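Local coordinates for DNA gyrase, B subunit, truncated (PDB 3CWV), which probably takes part in the ATP-dependent breakage, passage and rejoining of double-stranded DNA, as a member of the type II topoisomerase GyrB family, at residues V41-A46 against A257-T262; G97-L102 against G308-M313; F230-T233 against R238-C241; L253-N258 against V263-H268; M313-A316 against L322-I325. All blocks are in the same frame, centred on the assembly; numbering follows the deposited sequence.

Overall arrangement
Contacts 1 and 2 tie the N-terminal half of the chain, with its eight-stranded sheet, to the second sheet domain; contacts 3, 4 and 5 lie within that second domain. Contact 1, its centre about 3 Å from the centre of the chain, is a CH-pi touch of helix 28-47 on a turn tip. Contact 2 stands beside it and relies on one arginine, a carbonyl and two waters. Contact 3 is regular strand pairing with a salt bridge on one face, whereas contact 4 is a buried serine-histidine cluster sharing Ala257 and Asn258 with contact 1. Contact 5 lies at the surface, yet backbone bonds join its Leu323 to His265 and Ala267 of contact 4.

Contact 1 of 5, residues V41-A46 against A257-T262; sequences VAYEEA and ANAVRT
Tyr43, on helix 28-47, faces the tip of a tight turn in which Asn258 and Ala259 both have positive phi; the CA atoms of Tyr43 and Ala259 are 7.5 Å apart. The turn is type I', closed by backbone bonds in both directions between Ala257 and Val260. Tyr43 swings its ring out from the helix with CG anti to the backbone N (chi1 172°) and lays one face on the methyl of Ala259. Ala259 CB sits 3.5 Å from the centroid of the Tyr43 ring and only 12° off the normal, a well-centred CH-pi contact. Towards the CE2 side the ring passes Asn258, whose CB is 3.8 Å from Tyr43 CE2, the amide plane turned 51° from the ring. Glu44 lies beside the tyrosine, its carboxylate end approaching Asn258 but paired with Arg47; the polar end of Asn258 is engaged by Gly308. A serine in place of Tyr43 would probably strip the Ala259 methyl of its aromatic cover and open a gap between helix and turn. Leu181 and Leu184 of helix 171-184 flank this tyrosine and alanine. The arrangement is an interdomain joint: a beta hairpin with a two-residue type I' turn, from the transducer-like domain, docked on a helix of the ATPase-like domain, consistent with the GyrB family.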
# COMPACT_ATOMS: atom_id res chain seq x y z
N VAL A 41 2.31 7.05 3.20
CA VAL A 41 3.07 7.41 4.41
C VAL A 41 2.83 6.40 5.54
O VAL A 41 3.78 5.89 6.17
CB VAL A 41 2.72 8.83 4.94
CG1 VAL A 41 3.48 9.09 6.24
CG2 VAL A 41 3.09 9.89 3.94
N ALA A 42 1.56 6.11 5.80
CA ALA A 42 1.15 5.16 6.85
C ALA A 42 1.65 3.75 6.52
O ALA A 42 2.15 3.05 7.40
CB ALA A 42 -0.40 5.17 7.01
N TYR A 43 1.57 3.36 5.25
CA TYR A 43 2.12 2.07 4.82
C TYR A 43 3.61 1.94 5.14
O TYR A 43 4.04 0.88 5.59
CB TYR A 43 1.96 1.83 3.32
CG TYR A 43 2.70 0.59 2.92
CD1 TYR A 43 2.18 -0.67 3.22
CD2 TYR A 43 3.95 0.67 2.32
CE1 TYR A 43 2.88 -1.82 2.88
CE2 TYR A 43 4.66 -0.46 1.99
CZ TYR A 43 4.12 -1.70 2.27
OH TYR A 43 4.83 -2.81 1.94
N GLU A 44 4.39 2.97 4.86
CA GLU A 44 5.83 2.86 5.07
C GLU A 44 6.16 2.72 6.55
O GLU A 44 7.06 1.94 6.94
CB GLU A 44 6.57 4.04 4.42
CG GLU A 44 8.08 4.08 4.75
CD GLU A 44 8.90 2.96 4.11
OE1 GLU A 44 8.40 2.23 3.23
OE2 GLU A 44 10.07 2.81 4.48
N GLU A 45 5.43 3.44 7.40
CA GLU A 45 5.58 3.25 8.85
C GLU A 45 5.18 1.84 9.27
O GLU A 45 5.91 1.19 10.04
CB GLU A 45 4.75 4.26 9.64
CG GLU A 45 5.15 5.70 9.34
CD GLU A 45 6.58 6.02 9.80
OE1 GLU A 45 6.86 5.99 11.02
OE2 GLU A 45 7.41 6.30 8.92
N ALA A 46 4.04 1.36 8.78
CA ALA A 46 3.60 -0.02 9.08
C ALA A 46 4.62 -1.05 8.57
O ALA A 46 4.93 -2.01 9.27
CB ALA A 46 2.21 -0.31 8.50
N ALA A 257 4.51 -3.55 -5.36
CA ALA A 257 5.83 -3.31 -4.77
C ALA A 257 5.63 -2.17 -3.82
O ALA A 257 5.13 -1.10 -4.21
CB ALA A 257 6.83 -2.97 -5.84
N ASN A 258 5.98 -2.39 -2.55
CA ASN A 258 5.58 -1.47 -1.49
C ASN A 258 4.13 -0.98 -1.60
O ASN A 258 3.85 0.24 -1.52
CB ASN A 258 6.54 -0.28 -1.36
CG ASN A 258 7.85 -0.66 -0.69
OD1 ASN A 258 8.01 -1.78 -0.24
ND2 ASN A 258 8.79 0.27 -0.62
N ALA A 259 3.22 -1.93 -1.78
CA ALA A 259 1.78 -1.64 -1.68
C ALA A 259 1.26 -0.69 -2.75
O ALA A 259 0.12 -0.22 -2.67
CB ALA A 259 1.40 -1.10 -0.26
N VAL A 260 2.09 -0.40 -3.76
CA VAL A 260 1.59 0.22 -4.98
C VAL A 260 1.59 -0.79 -6.13
O VAL A 260 2.53 -1.59 -6.29
CB VAL A 260 2.37 1.49 -5.39
CG1 VAL A 260 2.21 2.60 -4.31
CG2 VAL A 260 3.84 1.18 -5.64
N ARG A 261 0.54 -0.77 -6.93
CA ARG A 261 0.35 -1.88 -7.85
C ARG A 261 1.35 -1.79 -8.99
O ARG A 261 1.74 -0.70 -9.41
CB ARG A 261 -1.10 -1.96 -8.36
CG ARG A 261 -1.65 -3.35 -8.09
CD ARG A 261 -3.03 -3.51 -8.54
NE ARG A 261 -3.09 -4.23 -9.79
CZ ARG A 261 -4.22 -4.39 -10.46
NH1 ARG A 261 -5.34 -3.88 -9.96
NH2 ARG A 261 -4.24 -5.05 -11.61
N THR A 262 1.80 -2.95 -9.44
CA THR A 262 2.63 -3.06 -10.62
C THR A 262 1.74 -3.74 -11.65
O THR A 262 1.75 -4.97 -11.75
CB THR A 262 3.92 -3.88 -10.34
OG1 THR A 262 3.58 -5.05 -9.58
CG2 THR A 262 4.95 -3.07 -9.52

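Contact 2 of 5, residues G97-L102 against G308-M313; sequences GWDSML and GPRRQM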
# COMPACT_ATOMS: atom_id res chain seq x y z
N GLY A 97 6.82 10.22 7.07
CA GLY A 97 6.64 10.98 5.79
C GLY A 97 7.95 11.38 5.13
O GLY A 97 7.95 12.05 4.10
N TRP A 98 9.09 10.94 5.67
CA TRP A 98 10.38 11.23 5.04
C TRP A 98 10.51 10.42 3.74
O TRP A 98 10.20 9.23 3.71
CB TRP A 98 11.55 10.87 5.97
CG TRP A 98 12.84 11.53 5.60
CD1 TRP A 98 13.76 11.07 4.70
CD2 TRP A 98 13.36 12.75 6.12
NE1 TRP A 98 14.82 11.95 4.63
CE2 TRP A 98 14.59 12.99 5.48
CE3 TRP A 98 12.91 13.67 7.09
CZ2 TRP A 98 15.40 14.10 5.77
CZ3 TRP A 98 13.71 14.80 7.36
CH2 TRP A 98 14.94 14.99 6.71
N ASP A 99 10.98 11.07 2.70
CA ASP A 99 10.98 10.49 1.35
C ASP A 99 9.59 9.99 0.89
O ASP A 99 9.46 8.91 0.32
CB ASP A 99 12.01 9.37 1.22
CG ASP A 99 12.40 9.08 -0.26
OD1 ASP A 99 12.32 10.00 -1.09
OD2 ASP A 99 12.78 7.94 -0.56
N SER A 100 8.56 10.76 1.19
CA SER A 100 7.21 10.40 0.80
C SER A 100 6.72 11.54 -0.07
O SER A 100 7.44 12.48 -0.29
CB SER A 100 6.30 10.26 2.03
OG SER A 100 5.97 11.54 2.58
N MET A 101 5.47 11.45 -0.54
CA MET A 101 4.84 12.52 -1.26
C MET A 101 3.94 13.32 -0.32
O MET A 101 3.06 14.07 -0.76
CB MET A 101 4.00 11.95 -2.43
CG MET A 101 4.82 11.10 -3.45
SD MET A 101 5.92 12.16 -4.38
CE MET A 101 4.77 12.90 -5.55
N LEU A 102 4.13 13.19 1.00
CA LEU A 102 3.39 14.06 1.92
C LEU A 102 3.37 15.56 1.58
O LEU A 102 2.31 16.20 1.68
CB LEU A 102 3.88 13.86 3.39
CG LEU A 102 3.31 14.78 4.46
CD1 LEU A 102 1.79 14.59 4.61
CD2 LEU A 102 4.07 14.55 5.82
N GLY A 308 10.16 -3.44 0.67
CA GLY A 308 11.53 -3.24 1.13
C GLY A 308 11.85 -1.74 1.12
O GLY A 308 10.98 -0.92 0.80
N PRO A 309 13.11 -1.38 1.42
CA PRO A 309 13.49 0.04 1.38
C PRO A 309 13.10 0.65 0.02
O PRO A 309 13.31 -0.00 -1.01
CB PRO A 309 15.01 -0.00 1.55
CG PRO A 309 15.25 -1.29 2.37
CD PRO A 309 14.24 -2.26 1.79
N ARG A 310 12.53 1.86 0.02
CA ARG A 310 12.06 2.51 -1.24
C ARG A 310 13.15 2.57 -2.30
O ARG A 310 12.88 2.43 -3.52
CB ARG A 310 11.57 3.96 -0.99
CG ARG A 310 10.24 4.13 -0.23
CD ARG A 310 9.71 5.57 -0.40
NE ARG A 310 8.46 5.86 0.32
CZ ARG A 310 8.38 6.30 1.58
NH1 ARG A 310 9.49 6.47 2.29
NH2 ARG A 310 7.21 6.57 2.15
N ARG A 311 14.39 2.81 -1.86
CA ARG A 311 15.55 2.94 -2.75
C ARG A 311 15.86 1.65 -3.49
O ARG A 311 16.42 1.68 -4.59
CB ARG A 311 16.79 3.35 -1.96
CG ARG A 311 17.25 2.31 -0.92
CD ARG A 311 18.68 2.53 -0.46
NE ARG A 311 19.63 2.48 -1.58
CZ ARG A 311 20.02 1.36 -2.20
NH1 ARG A 311 19.55 0.18 -1.83
NH2 ARG A 311 20.89 1.43 -3.21
N GLN A 312 15.51 0.51 -2.88
CA GLN A 312 15.72 -0.82 -3.46
C GLN A 312 14.68 -1.23 -4.49
O GLN A 312 14.87 -2.20 -5.20
CB GLN A 312 15.78 -1.89 -2.36
CG GLN A 312 17.13 -1.96 -1.59
CD GLN A 312 17.21 -3.16 -0.64
OE1 GLN A 312 17.03 -4.32 -1.04
NE2 GLN A 312 17.53 -2.89 0.62
N MET A 313 13.56 -0.51 -4.56
CA MET A 313 12.49 -0.80 -5.54
C MET A 313 12.90 -0.22 -6.89
O MET A 313 13.02 0.99 -7.03
CB MET A 313 11.17 -0.18 -5.12
CG MET A 313 10.53 -0.69 -3.79
SD MET A 313 10.11 -2.45 -3.78
CE MET A 313 11.46 -3.03 -2.76
O HOH W 1 7.52 7.90 4.23
O HOH W 2 12.46 5.96 2.07
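Arg310 carries this contact, reaching across to the backbone of Trp98, Asp99 and Ser100. Its side chain, extended from CG to NE, carries the guanidinium across, and chi4 of 89° turns the face of that group to the Asp99 carbonyl. Asp99 O lies 2.9 Å above the Arg310 guanidinium plane, toward the rim, and 3.1 Å from Arg310 CZ. This is a carbonyl resting on the face of a cation: the nearby N-H groups point at a poor angle for hydrogen bonding to it, so the attraction is probably mostly electrostatic. Over the same face, again toward the rim, stands Ser100 CA, 4.1 Å above the Arg310 plane; Ser100 CB separately touches Arg310 NH2 at 3.8 Å. Asp99 itself slides past the arginine in the opposite direction, its carboxylate plane turned 76° from the guanidinium. With Asp99 OD2 4.6 Å from Arg310 NH1 the charges sit beyond a salt bridge, and one water links them: it accepts from Arg310 NH1 at 3.0 Å and donates weakly to Asp99 OD2. A second water donates to Trp98 O at 3.0 Å; its link to Arg310 NH2 is very short, and little should rest on it.

The loop that receives the arginine is a type II beta turn from Gly97 to Ser100, running into helix 102-107. Ser100 OG accepts from Leu102 N at 2.9 Å, making an ST turn just ahead of the helix, and donates to Gly97 O in a very short bond. Arg310 comes from the short 3-10 segment that follows strand 300-307, and its side chain also packs on Glu44 of helix 28-47.

Contact 3 of 5, residues F230-T233 against R238-C241; sequences FDFT and RVQC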
# COMPACT_ATOMS: atom_id res chain seq x y z
N PHE A 230 2.88 -17.99 0.82
CA PHE A 230 4.31 -17.89 1.12
C PHE A 230 4.60 -16.53 1.70
O PHE A 230 3.91 -15.55 1.39
CB PHE A 230 5.14 -18.10 -0.15
CG PHE A 230 4.91 -19.42 -0.81
CD1 PHE A 230 5.42 -20.59 -0.26
CD2 PHE A 230 4.20 -19.49 -2.00
CE1 PHE A 230 5.22 -21.81 -0.87
CE2 PHE A 230 3.99 -20.72 -2.61
CZ PHE A 230 4.50 -21.87 -2.04
N ASP A 231 5.57 -16.47 2.61
CA ASP A 231 6.00 -15.21 3.17
C ASP A 231 7.45 -15.42 3.53
O ASP A 231 7.74 -16.22 4.42
CB ASP A 231 5.20 -14.88 4.45
CG ASP A 231 5.63 -13.57 5.11
OD1 ASP A 231 6.48 -12.81 4.57
OD2 ASP A 231 5.09 -13.30 6.21
N PHE A 232 8.36 -14.74 2.84
CA PHE A 232 9.79 -14.88 3.15
C PHE A 232 10.55 -13.61 2.81
O PHE A 232 10.01 -12.71 2.17
CB PHE A 232 10.39 -16.08 2.42
CG PHE A 232 10.43 -15.93 0.92
CD1 PHE A 232 11.60 -15.58 0.27
CD2 PHE A 232 9.30 -16.16 0.15
CE1 PHE A 232 11.64 -15.43 -1.10
CE2 PHE A 232 9.33 -16.03 -1.22
CZ PHE A 232 10.50 -15.66 -1.84
N THR A 233 11.81 -13.54 3.25
CA THR A 233 12.64 -12.36 3.03
C THR A 233 13.92 -12.77 2.28
O THR A 233 14.52 -13.81 2.57
CB THR A 233 12.94 -11.65 4.35
OG1 THR A 233 11.71 -11.19 4.92
CG2 THR A 233 13.86 -10.44 4.15
N ARG A 238 10.87 -8.38 1.56
CA ARG A 238 9.84 -9.33 1.92
C ARG A 238 8.94 -9.68 0.75
O ARG A 238 8.45 -8.80 0.04
CB ARG A 238 9.01 -8.82 3.09
CG ARG A 238 7.93 -9.80 3.53
CD ARG A 238 7.02 -9.15 4.57
NE ARG A 238 6.17 -10.12 5.27
CZ ARG A 238 5.27 -9.79 6.20
NH1 ARG A 238 5.07 -8.52 6.53
NH2 ARG A 238 4.55 -10.74 6.78
N VAL A 239 8.73 -10.96 0.54
CA VAL A 239 7.88 -11.41 -0.56
C VAL A 239 6.72 -12.16 0.08
O VAL A 239 6.95 -13.06 0.88
CB VAL A 239 8.65 -12.32 -1.51
CG1 VAL A 239 7.72 -12.88 -2.60
CG2 VAL A 239 9.84 -11.56 -2.12
N GLN A 240 5.50 -11.72 -0.22
CA GLN A 240 4.29 -12.35 0.31
C GLN A 240 3.44 -12.73 -0.89
O GLN A 240 3.28 -11.94 -1.82
CB GLN A 240 3.50 -11.39 1.19
CG GLN A 240 4.26 -10.86 2.40
CD GLN A 240 3.56 -9.68 3.04
OE1 GLN A 240 3.76 -8.53 2.64
NE2 GLN A 240 2.74 -9.97 4.05
N CYS A 241 2.90 -13.93 -0.87
CA CYS A 241 2.21 -14.45 -2.02
C CYS A 241 1.00 -15.29 -1.56
O CYS A 241 1.07 -15.97 -0.53
CB CYS A 241 3.20 -15.28 -2.83
SG CYS A 241 2.49 -16.09 -4.20
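A beta hairpin pairs Phe230-Thr233 with Arg238-Cys241, antiparallel at 174°, with axes 4.6 Å apart. Phe230 with Cys241 and Phe232 with Val239 are hydrogen-bonded pairs; the shortest of their four bonds is Val239 N to Phe232 O at 2.7 Å. Asp231 with Gln240 and Thr233 with Arg238 are the non-hydrogen-bonded pairs between and beyond them.

On the Asp231 face, Arg238 grips the carboxylate side-on: Arg238 NE to Asp231 OD1 at 2.8 Å and Arg238 NH2 to Asp231 OD2 at 2.7 Å. Both oxygens are met on their syn side and lie almost in the guanidinium plane, but the carboxylate is twisted 27° from it. Gln240 NE2 lies 3.3 Å above the Arg238 guanidinium plane, over its centre. The extended arginine thus runs diagonally, to the residue two places before its own pair-mate Thr233.

Strand 228-234 is an edge of the five-stranded sheet of this S5-like domain, and helix 328-345 covers the face bearing the phenylalanines. There Phe230 meets Phe340 edge-to-face. Phe232 turns its ring over Val239 of the partner strand, CG between the backbone N and carbonyl carbon (chi1 66°). Val239 CB then lies 4.1 Å from the Phe232 ring centroid, over the face and toward the rim.

Contact 4 of 5, residues L253-N258 against V263-H268; sequences LLSFAN and VRHGAH
Ser255, on strand 252-257, and His265, in the loop that leads to helix 267-284, bring the two backbones to a CA separation of 6.0 Å. This is the opening of a beta-alpha-beta crossover: the chain leaves the strand, adds the short strand 260-261, and passes through helix 267-284 and a short further helix before it returns to the sheet in strand 300-307, parallel to the first.

The serine hydroxyl meets the histidine ring at its edge. Ser255 OG and His265 ND1 are 2.7 Å apart, a hydrogen bond in which either may donate, and the same hydroxyl also bonds to Thr262 OG1. Two partners therefore fix the rotation of this buried OG. Leu253 approaches the His265 ring obliquely: its CD2 lies over one face, while Leu253 CG stands 4.2 Å from the His265 ring centroid and 30° off the normal, an off-centre CH-pi contact. Meanwhile Leu253 O lies 3.3 Å from His265 CE1, probably a weak C-H...O attraction.

His268, at the start of the helix, packs on the carbon side of the serine and also touches Val306 and Leu323. With CG between its backbone N and carbonyl carbon (chi1 50°), the ring folds back toward the strand; Ser255 CB is 3.4 Å from His268 CE1, and His268 NE2 donates weakly to His265 O at 3.3 Å.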
# COMPACT_ATOMS: atom_id res chain seq x y z
N LEU A 253 -4.64 -11.67 -11.34
CA LEU A 253 -3.25 -11.58 -10.88
C LEU A 253 -2.97 -10.14 -10.45
O LEU A 253 -2.91 -9.25 -11.29
CB LEU A 253 -2.28 -12.07 -11.97
CG LEU A 253 -0.78 -12.20 -11.65
CD1 LEU A 253 -0.54 -12.69 -10.25
CD2 LEU A 253 -0.08 -13.12 -12.63
N LEU A 254 -2.85 -9.93 -9.14
CA LEU A 254 -2.58 -8.60 -8.57
C LEU A 254 -1.16 -8.60 -8.01
O LEU A 254 -0.82 -9.47 -7.21
CB LEU A 254 -3.52 -8.35 -7.39
CG LEU A 254 -4.94 -7.78 -7.54
CD1 LEU A 254 -5.53 -7.81 -8.95
CD2 LEU A 254 -5.89 -8.39 -6.49
N SER A 255 -0.34 -7.64 -8.43
CA SER A 255 1.03 -7.59 -7.90
C SER A 255 1.33 -6.19 -7.39
O SER A 255 0.76 -5.21 -7.90
CB SER A 255 2.05 -8.02 -8.93
OG SER A 255 1.93 -7.27 -10.11
N PHE A 256 2.19 -6.10 -6.38
CA PHE A 256 2.48 -4.84 -5.70
C PHE A 256 3.96 -4.76 -5.38
O PHE A 256 4.59 -5.78 -5.16
CB PHE A 256 1.73 -4.75 -4.36
CG PHE A 256 0.23 -4.83 -4.51
CD1 PHE A 256 -0.52 -3.67 -4.58
CD2 PHE A 256 -0.40 -6.07 -4.61
CE1 PHE A 256 -1.91 -3.74 -4.73
CE2 PHE A 256 -1.77 -6.16 -4.79
CZ PHE A 256 -2.54 -4.99 -4.83
N ALA A 257 4.51 -3.55 -5.36
CA ALA A 257 5.83 -3.31 -4.77
C ALA A 257 5.63 -2.17 -3.82
O ALA A 257 5.13 -1.10 -4.21
CB ALA A 257 6.83 -2.97 -5.84
N ASN A 258 5.98 -2.39 -2.55
CA ASN A 258 5.58 -1.47 -1.49
C ASN A 258 4.13 -0.98 -1.60
O ASN A 258 3.85 0.24 -1.52
CB ASN A 258 6.54 -0.28 -1.36
CG ASN A 258 7.85 -0.66 -0.69
OD1 ASN A 258 8.01 -1.78 -0.24
ND2 ASN A 258 8.79 0.27 -0.62
N VAL A 263 0.97 -2.94 -12.40
CA VAL A 263 0.00 -3.52 -13.35
C VAL A 263 0.60 -4.36 -14.48
O VAL A 263 -0.13 -5.12 -15.11
CB VAL A 263 -1.00 -2.48 -13.94
CG1 VAL A 263 -1.79 -1.79 -12.83
CG2 VAL A 263 -0.27 -1.43 -14.80
N ARG A 264 1.91 -4.22 -14.74
CA ARG A 264 2.58 -5.11 -15.71
C ARG A 264 3.60 -6.04 -15.04
O ARG A 264 4.53 -6.56 -15.66
CB ARG A 264 3.20 -4.31 -16.88
CG ARG A 264 2.14 -3.55 -17.70
CD ARG A 264 2.73 -2.84 -18.95
NE ARG A 264 3.52 -1.67 -18.57
CZ ARG A 264 4.85 -1.64 -18.57
NH1 ARG A 264 5.49 -0.53 -18.20
NH2 ARG A 264 5.55 -2.69 -18.96
N HIS A 265 3.39 -6.25 -13.75
CA HIS A 265 4.05 -7.34 -13.03
C HIS A 265 5.56 -7.17 -13.02
O HIS A 265 6.04 -6.13 -12.59
CB HIS A 265 3.54 -8.71 -13.54
CG HIS A 265 2.05 -8.81 -13.52
ND1 HIS A 265 1.31 -8.59 -12.37
CD2 HIS A 265 1.15 -9.05 -14.51
CE1 HIS A 265 0.02 -8.70 -12.65
NE2 HIS A 265 -0.10 -8.98 -13.94
N GLY A 266 6.32 -8.16 -13.47
CA GLY A 266 7.77 -8.07 -13.38
C GLY A 266 8.40 -9.19 -12.57
O GLY A 266 7.82 -10.27 -12.43
N ALA A 267 9.57 -8.91 -12.01
CA ALA A 267 10.44 -9.95 -11.47
C ALA A 267 9.84 -10.71 -10.28
O ALA A 267 10.07 -11.90 -10.13
CB ALA A 267 11.79 -9.34 -11.08
N HIS A 268 9.07 -10.01 -9.44
CA HIS A 268 8.43 -10.64 -8.28
C HIS A 268 7.41 -11.69 -8.76
O HIS A 268 7.41 -12.83 -8.29
CB HIS A 268 7.77 -9.58 -7.34
CG HIS A 268 6.89 -8.59 -8.05
ND1 HIS A 268 5.86 -7.92 -7.41
CD2 HIS A 268 6.90 -8.13 -9.32
CE1 HIS A 268 5.28 -7.09 -8.26
NE2 HIS A 268 5.89 -7.19 -9.42

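Contact 5 of 5, residues M313-A316 against L322-I325; sequences MAFA and LLAI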
# COMPACT_ATOMS: atom_id res chain seq x y z
N MET A 313 13.56 -0.51 -4.56
CA MET A 313 12.49 -0.80 -5.54
C MET A 313 12.90 -0.22 -6.89
O MET A 313 13.02 0.99 -7.03
CB MET A 313 11.17 -0.18 -5.12
CG MET A 313 10.53 -0.69 -3.79
SD MET A 313 10.11 -2.45 -3.78
CE MET A 313 11.46 -3.03 -2.76
N ALA A 314 13.16 -1.09 -7.87
CA ALA A 314 13.65 -0.65 -9.18
C ALA A 314 12.71 -1.17 -10.23
O ALA A 314 12.24 -2.31 -10.15
CB ALA A 314 15.07 -1.15 -9.43
N PHE A 315 12.43 -0.34 -11.23
CA PHE A 315 11.41 -0.63 -12.22
C PHE A 315 12.06 -0.60 -13.60
O PHE A 315 13.18 -0.11 -13.76
CB PHE A 315 10.29 0.42 -12.09
CG PHE A 315 9.58 0.39 -10.75
CD1 PHE A 315 8.50 -0.47 -10.55
CD2 PHE A 315 10.02 1.18 -9.70
CE1 PHE A 315 7.84 -0.52 -9.31
CE2 PHE A 315 9.37 1.14 -8.44
CZ PHE A 315 8.28 0.28 -8.25
N ALA A 316 11.38 -1.17 -14.59
CA ALA A 316 11.91 -1.22 -15.94
C ALA A 316 11.90 0.16 -16.61
O ALA A 316 12.60 0.39 -17.61
CB ALA A 316 11.12 -2.20 -16.78
N LEU A 322 6.30 -2.06 -14.06
CA LEU A 322 6.97 -3.35 -14.18
C LEU A 322 8.22 -3.37 -13.31
O LEU A 322 9.18 -2.65 -13.55
CB LEU A 322 7.33 -3.66 -15.65
CG LEU A 322 7.72 -5.09 -16.05
CD1 LEU A 322 7.31 -5.40 -17.50
CD2 LEU A 322 9.22 -5.36 -15.84
N LEU A 323 8.21 -4.23 -12.31
CA LEU A 323 9.33 -4.33 -11.37
C LEU A 323 10.55 -5.06 -11.99
O LEU A 323 10.39 -6.10 -12.60
CB LEU A 323 8.85 -5.08 -10.12
CG LEU A 323 9.80 -5.06 -8.92
CD1 LEU A 323 9.75 -3.69 -8.26
CD2 LEU A 323 9.39 -6.17 -7.96
N ALA A 324 11.75 -4.51 -11.80
CA ALA A 324 12.95 -5.10 -12.34
C ALA A 324 14.06 -4.95 -11.31
O ALA A 324 14.79 -3.95 -11.31
CB ALA A 324 13.34 -4.44 -13.69
N ILE A 325 14.14 -5.90 -10.38
CA ILE A 325 15.21 -5.94 -9.36
C ILE A 325 16.14 -7.10 -9.70
O ILE A 325 15.72 -8.25 -9.71
CB ILE A 325 14.64 -6.11 -7.96
CG1 ILE A 325 13.83 -4.86 -7.56
CG2 ILE A 325 15.76 -6.38 -6.94
CD1 ILE A 325 13.01 -4.99 -6.26
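Phe315 and Leu323 make the snug inner half of this contact, while Ala316 lies at the exposed end, its methyl directed at Leu322 and Ala324. The ring of Phe315 lies under the leucine methyl: Leu323 CD1 is 4.3 Å from the Phe315 ring centroid, 28° off the normal, and so over the face. Leu323 CD1 also rests 3.4 Å from Ala314 O. With CG anti to the carbonyl carbon (chi1 -63°), Phe315 turns the edge of its ring toward Leu322 O and touches Thr262 and Lys320. A glycine here would probably leave Leu323 CD1 without its aromatic floor and open a gap beside Thr262.

Both strips belong to the long loop between strand 300-307 and helix 328-345, which probably contains the counterpart of the QTK loop of the gyrase family. They form a single beta bridge, Phe315 with Leu323, and run 121° apart end to end. Two bonds flank it: Ala324 N to Ala314 O at 2.8 Å and Ala316 N to Leu322 O at 2.8 Å. Phe315 CA adds a C-H contact to the same Leu322 O at 3.3 Å.

Toward solvent the touches thin out to methyls: Ala316 CB on Leu322 CD2 at 3.8 Å, and Ala316 CB to Ala324 CB at 4.4 Å. At the other end Met313 CE brushes Ile325 CD1, and both side chains reach Leu237 of strand 237-245.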